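Local coordinates for protein inorganic pyrophosphatase (Coxiella burnetii, PDB 3TR4) that probably hydrolyses inorganic pyrophosphate to two phosphate ions with the help of divalent metal ions, working as a hexamer in the cytoplasm, at residues K12-F17 / A162-F167; G28-E33 / D44-T49; V60-A65 / V172-K177; D72-T77 / K106-P111. All coordinates share one frame; numbering follows the deposited sequence.

Contact 1: residues K12-F17 / A162-F167; sequences KGIDDF and AAKKEF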
loop_
_atom_site.group_PDB
_atom_site.type_symbol
_atom_site.label_atom_id
_atom_site.label_comp_id
_atom_site.label_asym_id
_atom_site.label_seq_id
_atom_site.Cartn_x
_atom_site.Cartn_y
_atom_site.Cartn_z
ATOM N N LYS B 12 4.203 -9.502 33.254
ATOM C CA LYS B 12 4.199 -9.153 34.674
ATOM C C LYS B 12 2.802 -9.057 35.285
ATOM O O LYS B 12 2.586 -9.484 36.418
ATOM C CB LYS B 12 4.978 -7.854 34.909
ATOM C CG LYS B 12 6.462 -7.976 34.591
ATOM C CD LYS B 12 7.202 -6.658 34.761
ATOM C CE LYS B 12 8.697 -6.859 34.562
ATOM N NZ LYS B 12 9.467 -5.591 34.663
ATOM N N GLY B 13 1.855 -8.494 34.539
ATOM C CA GLY B 13 0.511 -8.311 35.054
ATOM C C GLY B 13 -0.367 -7.487 34.131
ATOM O O GLY B 13 0.019 -7.189 33.004
ATOM N N ILE B 14 -1.541 -7.110 34.624
ATOM C CA ILE B 14 -2.560 -6.463 33.799
ATOM C C ILE B 14 -2.117 -5.101 33.258
ATOM O O ILE B 14 -2.679 -4.602 32.280
ATOM C CB ILE B 14 -3.890 -6.313 34.571
ATOM C CG1 ILE B 14 -5.061 -6.134 33.602
ATOM C CG2 ILE B 14 -3.802 -5.171 35.575
ATOM C CD1 ILE B 14 -5.251 -7.305 32.646
ATOM N N ASP B 15 -1.107 -4.506 33.888
ATOM C CA ASP B 15 -0.586 -3.209 33.457
ATOM C C ASP B 15 0.675 -3.346 32.615
ATOM O O ASP B 15 1.254 -2.351 32.185
ATOM C CB ASP B 15 -0.288 -2.317 34.661
ATOM C CG ASP B 15 -1.543 -1.760 35.297
ATOM O OD1 ASP B 15 -1.878 -2.183 36.422
ATOM O OD2 ASP B 15 -2.195 -0.898 34.669
ATOM N N ASP B 16 1.102 -4.581 32.385
ATOM C CA ASP B 16 2.314 -4.826 31.621
ATOM C C ASP B 16 2.429 -6.297 31.258
ATOM O O ASP B 16 3.160 -7.050 31.905
ATOM C CB ASP B 16 3.545 -4.384 32.416
ATOM C CG ASP B 16 4.842 -4.680 31.692
ATOM O OD1 ASP B 16 4.804 -4.912 30.465
ATOM O OD2 ASP B 16 5.902 -4.679 32.352
ATOM N N PHE B 17 1.701 -6.704 30.225
ATOM C CA PHE B 17 1.752 -8.089 29.788
ATOM C C PHE B 17 2.115 -8.214 28.312
ATOM O O PHE B 17 2.105 -7.230 27.572
ATOM C CB PHE B 17 0.453 -8.836 30.134
ATOM C CG PHE B 17 -0.785 -8.281 29.474
ATOM C CD1 PHE B 17 -1.494 -7.239 30.056
ATOM C CD2 PHE B 17 -1.267 -8.834 28.298
ATOM C CE1 PHE B 17 -2.644 -6.743 29.462
ATOM C CE2 PHE B 17 -2.419 -8.346 27.700
ATOM C CZ PHE B 17 -3.107 -7.300 28.281
ATOM N N ALA B 162 -12.378 -6.253 35.624
ATOM C CA ALA B 162 -12.893 -7.451 34.968
ATOM C C ALA B 162 -11.827 -8.061 34.063
ATOM O O ALA B 162 -11.673 -9.282 34.011
ATOM C CB ALA B 162 -14.148 -7.137 34.173
ATOM N N ALA B 163 -11.088 -7.212 33.357
ATOM C CA ALA B 163 -10.042 -7.698 32.462
ATOM C C ALA B 163 -8.973 -8.430 33.263
ATOM O O ALA B 163 -8.480 -9.485 32.852
ATOM C CB ALA B 163 -9.429 -6.542 31.673
ATOM N N LYS B 164 -8.630 -7.862 34.414
ATOM C CA LYS B 164 -7.641 -8.446 35.310
ATOM C C LYS B 164 -8.059 -9.838 35.778
ATOM O O LYS B 164 -7.266 -10.779 35.734
ATOM C CB LYS B 164 -7.425 -7.529 36.514
ATOM C CG LYS B 164 -6.368 -8.001 37.496
ATOM C CD LYS B 164 -6.055 -6.902 38.497
ATOM C CE LYS B 164 -4.901 -7.284 39.402
ATOM N NZ LYS B 164 -4.396 -6.110 40.163
ATOM N N LYS B 165 -9.305 -9.959 36.226
ATOM C CA LYS B 165 -9.836 -11.244 36.668
ATOM C C LYS B 165 -9.647 -12.312 35.599
ATOM O O LYS B 165 -9.073 -13.367 35.862
ATOM C CB LYS B 165 -11.318 -11.125 37.022
ATOM C CG LYS B 165 -11.592 -10.405 38.328
ATOM C CD LYS B 165 -13.082 -10.382 38.626
ATOM C CE LYS B 165 -13.669 -11.784 38.598
ATOM N NZ LYS B 165 -15.137 -11.779 38.845
ATOM N N GLU B 166 -10.131 -12.026 34.393
ATOM C CA GLU B 166 -10.047 -12.966 33.285
ATOM C C GLU B 166 -8.597 -13.286 32.944
ATOM O O GLU B 166 -8.254 -14.435 32.657
ATOM C CB GLU B 166 -10.766 -12.403 32.057
ATOM C CG GLU B 166 -10.732 -13.325 30.849
ATOM C CD GLU B 166 -11.530 -14.598 31.066
ATOM O OE1 GLU B 166 -12.512 -14.556 31.839
ATOM O OE2 GLU B 166 -11.171 -15.638 30.472
ATOM N N PHE B 167 -7.754 -12.260 32.978
ATOM C CA PHE B 167 -6.330 -12.408 32.698
ATOM C C PHE B 167 -5.687 -13.384 33.681
ATOM O O PHE B 167 -5.014 -14.334 33.281
ATOM C CB PHE B 167 -5.647 -11.035 32.762
ATOM C CG PHE B 167 -4.147 -11.082 32.648
ATOM C CD1 PHE B 167 -3.533 -11.210 31.412
ATOM C CD2 PHE B 167 -3.350 -10.969 33.776
ATOM C CE1 PHE B 167 -2.150 -11.245 31.306
ATOM C CE2 PHE B 167 -1.969 -11.000 33.678
ATOM C CZ PHE B 167 -1.368 -11.139 32.441
#

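Contact 2: residues G28-E33 / D44-T49; sequences GEVKYE and DRFMPT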
loop_
_atom_site.group_PDB
_atom_site.type_symbol
_atom_site.label_atom_id
_atom_site.label_comp_id
_atom_site.label_asym_id
_atom_site.label_seq_id
_atom_site.Cartn_x
_atom_site.Cartn_y
_atom_site.Cartn_z
ATOM N N GLY B 28 -7.021 -8.340 7.961
ATOM C CA GLY B 28 -8.053 -9.330 8.206
ATOM C C GLY B 28 -8.470 -10.136 6.993
ATOM O O GLY B 28 -8.996 -11.238 7.140
ATOM N N GLU B 29 -8.250 -9.594 5.797
ATOM C CA GLU B 29 -8.551 -10.335 4.572
ATOM C C GLU B 29 -7.895 -11.707 4.640
ATOM O O GLU B 29 -8.443 -12.701 4.151
ATOM C CB GLU B 29 -8.087 -9.572 3.332
ATOM C CG GLU B 29 -8.883 -8.301 3.056
ATOM C CD GLU B 29 -8.631 -7.752 1.665
ATOM O OE1 GLU B 29 -7.801 -6.826 1.531
ATOM O OE2 GLU B 29 -9.263 -8.245 0.705
ATOM N N VAL B 30 -6.709 -11.745 5.243
ATOM C CA VAL B 30 -6.105 -12.992 5.689
ATOM C C VAL B 30 -5.986 -12.916 7.196
ATOM O O VAL B 30 -5.502 -11.921 7.729
ATOM C CB VAL B 30 -4.683 -13.197 5.146
ATOM C CG1 VAL B 30 -4.203 -14.610 5.471
ATOM C CG2 VAL B 30 -4.632 -12.955 3.665
ATOM N N LYS B 31 -6.416 -13.965 7.883
ATOM C CA LYS B 31 -6.254 -14.029 9.327
ATOM C C LYS B 31 -5.156 -15.024 9.670
ATOM O O LYS B 31 -5.178 -16.164 9.213
ATOM C CB LYS B 31 -7.564 -14.426 10.007
ATOM C CG LYS B 31 -7.430 -14.646 11.506
ATOM C CD LYS B 31 -8.758 -15.031 12.140
ATOM C CE LYS B 31 -8.664 -15.004 13.660
ATOM N NZ LYS B 31 -7.462 -15.732 14.158
ATOM N N TYR B 32 -4.194 -14.584 10.471
ATOM C CA TYR B 32 -3.080 -15.435 10.861
ATOM C C TYR B 32 -3.258 -15.946 12.283
ATOM O O TYR B 32 -3.966 -15.344 13.085
ATOM C CB TYR B 32 -1.759 -14.668 10.756
ATOM C CG TYR B 32 -1.422 -14.191 9.359
ATOM C CD1 TYR B 32 -1.109 -15.095 8.354
ATOM C CD2 TYR B 32 -1.407 -12.841 9.051
ATOM C CE1 TYR B 32 -0.798 -14.666 7.075
ATOM C CE2 TYR B 32 -1.096 -12.398 7.776
ATOM C CZ TYR B 32 -0.789 -13.316 6.794
ATOM O OH TYR B 32 -0.483 -12.882 5.529
ATOM N N GLU B 33 -2.604 -17.062 12.583
ATOM C CA GLU B 33 -2.529 -17.592 13.936
ATOM C C GLU B 33 -1.093 -18.009 14.195
ATOM O O GLU B 33 -0.453 -18.597 13.325
ATOM C CB GLU B 33 -3.444 -18.806 14.098
ATOM C CG GLU B 33 -4.854 -18.488 14.564
ATOM C CD GLU B 33 -5.669 -19.740 14.842
ATOM O OE1 GLU B 33 -5.410 -20.776 14.192
ATOM O OE2 GLU B 33 -6.563 -19.692 15.714
ATOM N N ASP B 44 -4.773 -18.883 9.256
ATOM C CA ASP B 44 -5.980 -19.439 9.856
ATOM C C ASP B 44 -7.059 -19.543 8.785
ATOM O O ASP B 44 -7.463 -20.642 8.403
ATOM C CB ASP B 44 -6.460 -18.577 11.026
ATOM C CG ASP B 44 -7.736 -19.107 11.661
ATOM O OD1 ASP B 44 -8.087 -20.279 11.411
ATOM O OD2 ASP B 44 -8.384 -18.352 12.417
ATOM N N ARG B 45 -7.511 -18.398 8.285
ATOM C CA ARG B 45 -8.504 -18.396 7.215
ATOM C C ARG B 45 -8.540 -17.082 6.454
ATOM O O ARG B 45 -8.048 -16.059 6.928
ATOM C CB ARG B 45 -9.896 -18.697 7.773
ATOM C CG ARG B 45 -10.496 -17.558 8.576
ATOM C CD ARG B 45 -11.785 -17.980 9.265
ATOM N NE ARG B 45 -11.544 -18.965 10.316
ATOM C CZ ARG B 45 -11.678 -20.278 10.156
ATOM N NH1 ARG B 45 -12.058 -20.770 8.985
ATOM N NH2 ARG B 45 -11.438 -21.099 11.168
ATOM N N PHE B 46 -9.132 -17.125 5.266
ATOM C CA PHE B 46 -9.412 -15.920 4.505
ATOM C C PHE B 46 -10.862 -15.504 4.724
ATOM O O PHE B 46 -11.778 -16.316 4.582
ATOM C CB PHE B 46 -9.131 -16.149 3.020
ATOM C CG PHE B 46 -7.691 -16.456 2.722
ATOM C CD1 PHE B 46 -7.193 -17.734 2.889
ATOM C CD2 PHE B 46 -6.834 -15.462 2.281
ATOM C CE1 PHE B 46 -5.866 -18.019 2.619
ATOM C CE2 PHE B 46 -5.504 -15.741 2.010
ATOM C CZ PHE B 46 -5.020 -17.020 2.180
HETATM N N MSE B 47 -11.063 -14.241 5.089
HETATM C CA MSE B 47 -12.401 -13.707 5.319
HETATM C C MSE B 47 -13.042 -13.257 4.016
HETATM O O MSE B 47 -12.464 -12.453 3.286
HETATM C CB MSE B 47 -12.341 -12.502 6.255
HETATM C CG MSE B 47 -11.921 -12.795 7.677
HETATM SE SE MSE B 47 -11.744 -11.116 8.660
HETATM C CE MSE B 47 -13.528 -10.406 8.366
ATOM N N PRO B 48 -14.247 -13.767 3.725
ATOM C CA PRO B 48 -15.036 -13.344 2.563
ATOM C C PRO B 48 -15.678 -11.969 2.774
ATOM O O PRO B 48 -15.769 -11.183 1.831
ATOM C CB PRO B 48 -16.131 -14.415 2.471
ATOM C CG PRO B 48 -15.685 -15.535 3.361
ATOM C CD PRO B 48 -14.881 -14.884 4.438
ATOM N N THR B 49 -16.120 -11.689 3.997
ATOM C CA THR B 49 -16.812 -10.434 4.280
ATOM C C THR B 49 -15.935 -9.233 3.950
ATOM O O THR B 49 -14.724 -9.254 4.172
ATOM C CB THR B 49 -17.273 -10.337 5.749
ATOM O OG1 THR B 49 -16.144 -10.479 6.620
ATOM C CG2 THR B 49 -18.293 -11.421 6.063
HETATM O O HOH W 1 -9.927 -12.937 1.680
#

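Contact 3: residues V60-A65 / V172-K177; sequences VPSTLA and VRFKEK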
loop_
_atom_site.group_PDB
_atom_site.type_symbol
_atom_site.label_atom_id
_atom_site.label_comp_id
_atom_site.label_asym_id
_atom_site.label_seq_id
_atom_site.Cartn_x
_atom_site.Cartn_y
_atom_site.Cartn_z
ATOM N N VAL B 60 -2.258 -13.496 24.444
ATOM C CA VAL B 60 -1.249 -13.517 25.497
ATOM C C VAL B 60 -0.649 -14.913 25.580
ATOM O O VAL B 60 -1.366 -15.875 25.847
ATOM C CB VAL B 60 -1.860 -13.173 26.875
ATOM C CG1 VAL B 60 -0.766 -13.032 27.932
ATOM C CG2 VAL B 60 -2.689 -11.909 26.787
ATOM N N PRO B 61 0.670 -15.032 25.360
ATOM C CA PRO B 61 1.331 -16.337 25.447
ATOM C C PRO B 61 1.272 -16.858 26.877
ATOM O O PRO B 61 1.193 -16.053 27.801
ATOM C CB PRO B 61 2.786 -16.027 25.075
ATOM C CG PRO B 61 2.796 -14.639 24.550
ATOM C CD PRO B 61 1.630 -13.939 25.152
ATOM N N SER B 62 1.321 -18.177 27.051
ATOM C CA SER B 62 1.278 -18.782 28.382
ATOM C C SER B 62 -0.029 -18.493 29.117
ATOM O O SER B 62 -0.044 -18.317 30.334
ATOM C CB SER B 62 2.474 -18.342 29.226
ATOM O OG SER B 62 3.668 -18.925 28.740
ATOM N N THR B 63 -1.123 -18.445 28.365
ATOM C CA THR B 63 -2.452 -18.324 28.948
ATOM C C THR B 63 -3.393 -19.288 28.249
ATOM O O THR B 63 -3.108 -19.752 27.144
ATOM C CB THR B 63 -3.019 -16.899 28.809
ATOM O OG1 THR B 63 -3.286 -16.616 27.428
ATOM C CG2 THR B 63 -2.039 -15.883 29.360
ATOM N N LEU B 64 -4.519 -19.576 28.891
ATOM C CA LEU B 64 -5.492 -20.507 28.345
ATOM C C LEU B 64 -6.907 -20.021 28.627
ATOM O O LEU B 64 -7.335 -19.963 29.781
ATOM C CB LEU B 64 -5.283 -21.901 28.946
ATOM C CG LEU B 64 -6.257 -22.994 28.504
ATOM C CD1 LEU B 64 -6.170 -23.208 27.002
ATOM C CD2 LEU B 64 -5.976 -24.284 29.251
ATOM N N ALA B 65 -7.626 -19.661 27.568
ATOM C CA ALA B 65 -9.018 -19.249 27.690
ATOM C C ALA B 65 -9.925 -20.478 27.736
ATOM O O ALA B 65 -9.454 -21.607 27.618
ATOM C CB ALA B 65 -9.405 -18.337 26.535
ATOM N N VAL B 172 -4.046 -19.096 35.360
ATOM C CA VAL B 172 -4.287 -20.255 36.208
ATOM C C VAL B 172 -4.541 -21.504 35.370
ATOM O O VAL B 172 -3.930 -22.546 35.601
ATOM C CB VAL B 172 -5.483 -20.032 37.152
ATOM C CG1 VAL B 172 -5.863 -21.335 37.845
ATOM C CG2 VAL B 172 -5.161 -18.950 38.172
ATOM N N ARG B 173 -5.442 -21.397 34.398
ATOM C CA ARG B 173 -5.755 -22.537 33.544
ATOM C C ARG B 173 -4.499 -23.086 32.888
ATOM O O ARG B 173 -4.270 -24.296 32.881
ATOM C CB ARG B 173 -6.764 -22.157 32.464
ATOM C CG ARG B 173 -8.144 -21.829 32.980
ATOM C CD ARG B 173 -9.139 -21.848 31.839
ATOM N NE ARG B 173 -10.355 -21.113 32.166
ATOM C CZ ARG B 173 -10.511 -19.811 31.959
ATOM N NH1 ARG B 173 -9.527 -19.099 31.427
ATOM N NH2 ARG B 173 -11.652 -19.221 32.284
ATOM N N PHE B 174 -3.691 -22.192 32.328
ATOM C CA PHE B 174 -2.464 -22.604 31.664
ATOM C C PHE B 174 -1.599 -23.430 32.613
ATOM O O PHE B 174 -1.192 -24.546 32.282
ATOM C CB PHE B 174 -1.686 -21.390 31.146
ATOM C CG PHE B 174 -0.502 -21.753 30.297
ATOM C CD1 PHE B 174 -0.677 -22.183 28.990
ATOM C CD2 PHE B 174 0.784 -21.676 30.805
ATOM C CE1 PHE B 174 0.410 -22.528 28.204
ATOM C CE2 PHE B 174 1.875 -22.017 30.025
ATOM C CZ PHE B 174 1.687 -22.443 28.721
ATOM N N LYS B 175 -1.337 -22.881 33.794
ATOM C CA LYS B 175 -0.501 -23.544 34.790
ATOM C C LYS B 175 -1.032 -24.914 35.205
ATOM O O LYS B 175 -0.260 -25.800 35.567
ATOM C CB LYS B 175 -0.338 -22.662 36.030
ATOM C CG LYS B 175 0.688 -21.549 35.889
ATOM C CD LYS B 175 0.970 -20.910 37.241
ATOM C CE LYS B 175 2.170 -19.979 37.185
ATOM N NZ LYS B 175 1.916 -18.790 36.335
ATOM N N GLU B 176 -2.351 -25.081 35.148
ATOM C CA GLU B 176 -2.999 -26.306 35.614
ATOM C C GLU B 176 -2.696 -27.524 34.748
ATOM O O GLU B 176 -3.361 -28.554 34.868
ATOM C CB GLU B 176 -4.514 -26.109 35.717
ATOM C CG GLU B 176 -4.949 -25.228 36.875
ATOM C CD GLU B 176 -6.458 -25.151 37.011
ATOM O OE1 GLU B 176 -7.163 -25.565 36.065
ATOM O OE2 GLU B 176 -6.936 -24.680 38.064
ATOM N N LYS B 177 -1.696 -27.405 33.883
ATOM C CA LYS B 177 -1.274 -28.520 33.042
ATOM C C LYS B 177 0.028 -28.206 32.312
ATOM O O LYS B 177 1.105 -28.629 32.731
ATOM C CB LYS B 177 -2.371 -28.880 32.039
ATOM C CG LYS B 177 -2.783 -27.734 31.134
ATOM C CD LYS B 177 -3.806 -28.190 30.112
ATOM C CE LYS B 177 -4.046 -27.121 29.064
ATOM N NZ LYS B 177 -4.929 -27.604 27.966
#

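Contact 4: residues D72-T77 / K106-P111; sequences DVLVLT and KVLAVP. With MN (manganese (II) ion), chain I.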
loop_
_atom_site.group_PDB
_atom_site.type_symbol
_atom_site.label_atom_id
_atom_site.label_comp_id
_atom_site.label_asym_id
_atom_site.label_seq_id
_atom_site.Cartn_x
_atom_site.Cartn_y
_atom_site.Cartn_z
ATOM N N ASP B 72 -7.436 -13.896 24.119
ATOM C CA ASP B 72 -7.455 -12.923 23.023
ATOM C C ASP B 72 -7.271 -11.500 23.520
ATOM O O ASP B 72 -7.764 -11.136 24.588
ATOM C CB ASP B 72 -8.789 -12.955 22.281
ATOM C CG ASP B 72 -9.066 -14.281 21.623
ATOM O OD1 ASP B 72 -8.109 -15.037 21.356
ATOM O OD2 ASP B 72 -10.257 -14.548 21.359
ATOM N N VAL B 73 -6.600 -10.685 22.717
ATOM C CA VAL B 73 -6.407 -9.284 23.059
ATOM C C VAL B 73 -6.603 -8.385 21.846
ATOM O O VAL B 73 -6.128 -8.689 20.751
ATOM C CB VAL B 73 -5.006 -9.044 23.640
ATOM C CG1 VAL B 73 -4.825 -7.580 24.007
ATOM C CG2 VAL B 73 -4.782 -9.936 24.850
ATOM N N LEU B 74 -7.323 -7.286 22.048
ATOM C CA LEU B 74 -7.411 -6.227 21.054
ATOM C C LEU B 74 -6.455 -5.120 21.477
ATOM O O LEU B 74 -6.527 -4.628 22.606
ATOM C CB LEU B 74 -8.833 -5.678 20.996
ATOM C CG LEU B 74 -9.918 -6.715 20.707
ATOM C CD1 LEU B 74 -11.305 -6.150 20.991
ATOM C CD2 LEU B 74 -9.805 -7.193 19.273
ATOM N N VAL B 75 -5.559 -4.722 20.584
ATOM C CA VAL B 75 -4.610 -3.665 20.924
ATOM C C VAL B 75 -4.771 -2.451 20.018
ATOM O O VAL B 75 -4.628 -2.549 18.801
ATOM C CB VAL B 75 -3.152 -4.153 20.853
ATOM C CG1 VAL B 75 -2.217 -3.079 21.394
ATOM C CG2 VAL B 75 -2.992 -5.451 21.639
ATOM N N LEU B 76 -5.085 -1.308 20.621
ATOM C CA LEU B 76 -5.171 -0.058 19.885
ATOM C C LEU B 76 -3.798 0.592 19.830
ATOM O O LEU B 76 -3.123 0.723 20.847
ATOM C CB LEU B 76 -6.158 0.891 20.557
ATOM C CG LEU B 76 -7.587 0.378 20.733
ATOM C CD1 LEU B 76 -8.413 1.380 21.523
ATOM C CD2 LEU B 76 -8.218 0.107 19.382
ATOM N N THR B 77 -3.391 0.999 18.635
ATOM C CA THR B 77 -2.090 1.622 18.444
ATOM C C THR B 77 -2.216 2.750 17.430
ATOM O O THR B 77 -3.190 2.800 16.674
ATOM C CB THR B 77 -1.059 0.613 17.911
ATOM O OG1 THR B 77 -1.520 0.069 16.669
ATOM C CG2 THR B 77 -0.854 -0.522 18.902
ATOM N N LYS B 106 -12.601 -10.718 24.906
ATOM C CA LYS B 106 -11.330 -10.192 24.445
ATOM C C LYS B 106 -10.923 -8.959 25.247
ATOM O O LYS B 106 -11.686 -8.000 25.373
ATOM C CB LYS B 106 -11.416 -9.870 22.953
ATOM C CG LYS B 106 -11.668 -11.108 22.088
ATOM C CD LYS B 106 -12.228 -10.749 20.727
ATOM C CE LYS B 106 -12.329 -11.982 19.836
ATOM N NZ LYS B 106 -12.925 -13.150 20.538
ATOM N N VAL B 107 -9.718 -8.999 25.801
ATOM C CA VAL B 107 -9.180 -7.861 26.533
ATOM C C VAL B 107 -8.847 -6.729 25.568
ATOM O O VAL B 107 -8.309 -6.963 24.487
ATOM C CB VAL B 107 -7.921 -8.253 27.332
ATOM C CG1 VAL B 107 -7.207 -7.016 27.853
ATOM C CG2 VAL B 107 -8.294 -9.181 28.479
ATOM N N LEU B 108 -9.193 -5.504 25.948
ATOM C CA LEU B 108 -8.801 -4.329 25.180
ATOM C C LEU B 108 -7.590 -3.684 25.844
ATOM O O LEU B 108 -7.596 -3.438 27.053
ATOM C CB LEU B 108 -9.954 -3.325 25.095
ATOM C CG LEU B 108 -9.692 -2.094 24.221
ATOM C CD1 LEU B 108 -9.528 -2.499 22.765
ATOM C CD2 LEU B 108 -10.805 -1.069 24.370
ATOM N N ALA B 109 -6.552 -3.412 25.060
ATOM C CA ALA B 109 -5.308 -2.884 25.611
ATOM C C ALA B 109 -4.688 -1.787 24.752
ATOM O O ALA B 109 -5.088 -1.576 23.605
ATOM C CB ALA B 109 -4.307 -4.015 25.827
ATOM N N VAL B 110 -3.709 -1.094 25.332
ATOM C CA VAL B 110 -2.893 -0.106 24.631
ATOM C C VAL B 110 -1.433 -0.383 24.982
ATOM O O VAL B 110 -1.158 -1.080 25.956
ATOM C CB VAL B 110 -3.253 1.335 25.049
ATOM C CG1 VAL B 110 -4.587 1.757 24.437
ATOM C CG2 VAL B 110 -3.291 1.453 26.563
ATOM N N PRO B 111 -0.485 0.155 24.195
ATOM C CA PRO B 111 0.918 -0.117 24.529
ATOM C C PRO B 111 1.268 0.480 25.888
ATOM O O PRO B 111 0.613 1.436 26.314
ATOM C CB PRO B 111 1.690 0.614 23.424
ATOM C CG PRO B 111 0.703 0.791 22.307
ATOM C CD PRO B 111 -0.615 0.995 22.992
HETATM MN MN MN I . -10.338 -16.913 20.853
HETATM O O HOH W 2 -9.564 -17.495 22.591
HETATM O O HOH W 3 -8.285 -17.698 19.682
#

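Contact 1: residues K12-F17 / A162-F167
A classic beta bulge and a type I turn from Gly13 to Asp16 open strand 16-23, and Ile14 and Phe17 from this corner pack on Ala163, Lys164 and Phe167 of helix 160-175. In the bulge the backbone N atoms of Lys12 and Gly13 both face the carbonyl O of Asp16. The contact itself is apolar. Ile14 reaches the helix with its longer branch. CG1 is anti to the backbone N (chi1 -159°), and this carries CD1 onto the helix surface, 3.8 Å from Phe167 CB and 3.8 Å from Lys164 CA. The shorter branch, CG2, lies 4.1 Å from CD of Lys164, whose extended chain crosses Ile14 with its aliphatic part.

Phe167 and Phe17 lie against each other, pointing opposite ways. Phe167 CZ comes within 3.7 Å of Phe17 CB, Phe167 CE1 is 3.7 Å from Phe17 CG, and Phe167 CD1 lies over one face of the Phe17 ring. The two ring planes are inclined at 45°, with centroids 5.0 Å apart. On the turn side, Phe167 CE2 touches Gly13 C at 3.9 Å.

Val60 adds to the cover of both phenylalanines. Ile14 and Phe17 also pair through their backbones with Ala91 and Val89 of strand 86-99. This is hydrophobic packing of a C-terminal helix against the beta-sheet core of a family I soluble pyrophosphatase.

Contact 2: residues G28-E33 / D44-T49
Lys31 and Arg45 face each other as an antiparallel hydrogen-bonded pair, and the tight part of the contact surrounds them. Lys31 N reaches Arg45 O at 2.8 Å. Lys31 O accepts Asp44 N at 2.7 Å and, weakly, Arg45 N, which makes a classic beta bulge. On the neighbouring non-hydrogen-bonded pair, Val30 and Phe46 point the same way from the sheet. Val30 CG2 presses on Phe46 CE2 at 3.4 Å, while Val30 CG1 sits over the ring face in a CH-pi contact. Thr77 and Val79 of a second subunit pack on this side. Selenomethionine Met47 brings SE within 3.1 Å of Gly28 O.

Strands 30-35 and 40-46 form a beta hairpin, and Lys31 and Arg45 are predicted substrate-binding residues. Their side chains leave by the other face, where the hold is looser. Lys31 is bent at its last torsion (chi4 -48°), turning NZ to a salt bridge with Asp44 OD2 at 3.3 Å, whose hydrogen bond is weak. The carboxylates of Glu33 and Asp44 stack nearly parallel, Glu33 OE1 3.9 Å from Asp44 OD1; Lys31 and Arg45, in a salt-bridge network with Asp44, probably ease this repulsion. Past the strand ends a water bridges the backbones, donating to both Glu29 O and Met47 O.

Contact 3: residues V60-A65 / V172-K177
Phe174, near the end of the C-terminal helix 160-175, lies flat against Ser62 and Thr63 in the loop between strands 56-59 and 72-75. The contact pins the last turn of the helix to a loop that leads on toward the metal site. Ser62 CA stands over the centre of the Phe174 ring, 3.6 Å from its centroid, in a CH-pi contact. Ser62 C and Thr63 N continue over the same face, so the ring lies on the backbone of the loop. Phe174 CG is anti to the backbone N (chi1 -173°), which swings the ring out from the helix toward the loop. Ser62 OG stands above the same face, out beyond Phe174 CE2 (3.8 Å), and its hydrogen bond goes to Val8 O.

Arg173 crosses the Leu64 side chain at about a right angle and runs outward past the Leu64 carbonyl. Its CB touches Leu64 CB at 3.8 Å and also lies 3.5 Å from Leu64 O. CG stays beside the same oxygen, and CD closes on it to 3.3 Å. The chain is extended from CG to NE, and the guanidinium turns back to this carbonyl. NE and CZ stand farther off, and Ala65 C lies over one guanidinium face. Glu166, about two turns earlier in the helix, adds a long, weak ion pair to NH1.

Thr63 is tied within its own loop, where OG1 donates to Val60 O. At the tip of Arg173, NH1 donates to a lone pair of Leu64 O at 2.9 Å, in the carbonyl plane, with an N-H...O angle of 148°.

Contact 4: residues D72-T77 / K106-P111
Parallel strands 72-75 and 106-111 lie side by side in the central mixed sheet, and Asp72 at the start of the first binds the manganese ion. Asp72 OD2 holds the metal at 2.4 Å. Two waters also bind the metal, and Asp67 and Asp104 belong to the same site. Lys106 grips the same oxygen from the neighbouring strand. Its chain crosses Asp72, with CG 3.4 Å from Asp72 CB, and a kink before NZ (chi4 46°) brings NZ 3.1 Å from OD2, on the anti side and 20° out of the carboxylate plane. NZ has a second salt bridge to Asp104.

Away from the metal the backbones are hydrogen-bonded. Val107 O takes Leu74 N at 2.7 Å, Leu74 O takes Ala109 N, and Ala109 O takes Leu76 N. On one face Leu108 CD1 fits between Leu74 and Leu76, 3.7 Å from Leu74 CB. Helix 130-142 covers Leu74 and Leu108. On the other face Val73 CG1 meets Ala109 CB at 4.0 Å.

Asp72 OD2 thus serves a metal and an ammonium group at once, and Lys106, bound also to Asp104, probably helps to fix the metal-binding carboxylates and to offset their negative charge.

From the N terminus, residues 12-17 pair with helix 160-175 at the far end of the chain, so contact 1 closes a loop that encloses contacts 2 and 4. Contact 2 is local and closes the hairpin of strands 30-35 and 40-46. Its centre lies about 27 Å from that of contact 1, across the centre of the chain. Segment 60-65 then opens contact 3. Contact 4, nested inside it, closes next and joins two strands of the central sheet. The helix follows: its start completes contact 1 and its end contact 3, so these two cross. Val60, Phe17 and Val73 join contacts 1, 3 and 4.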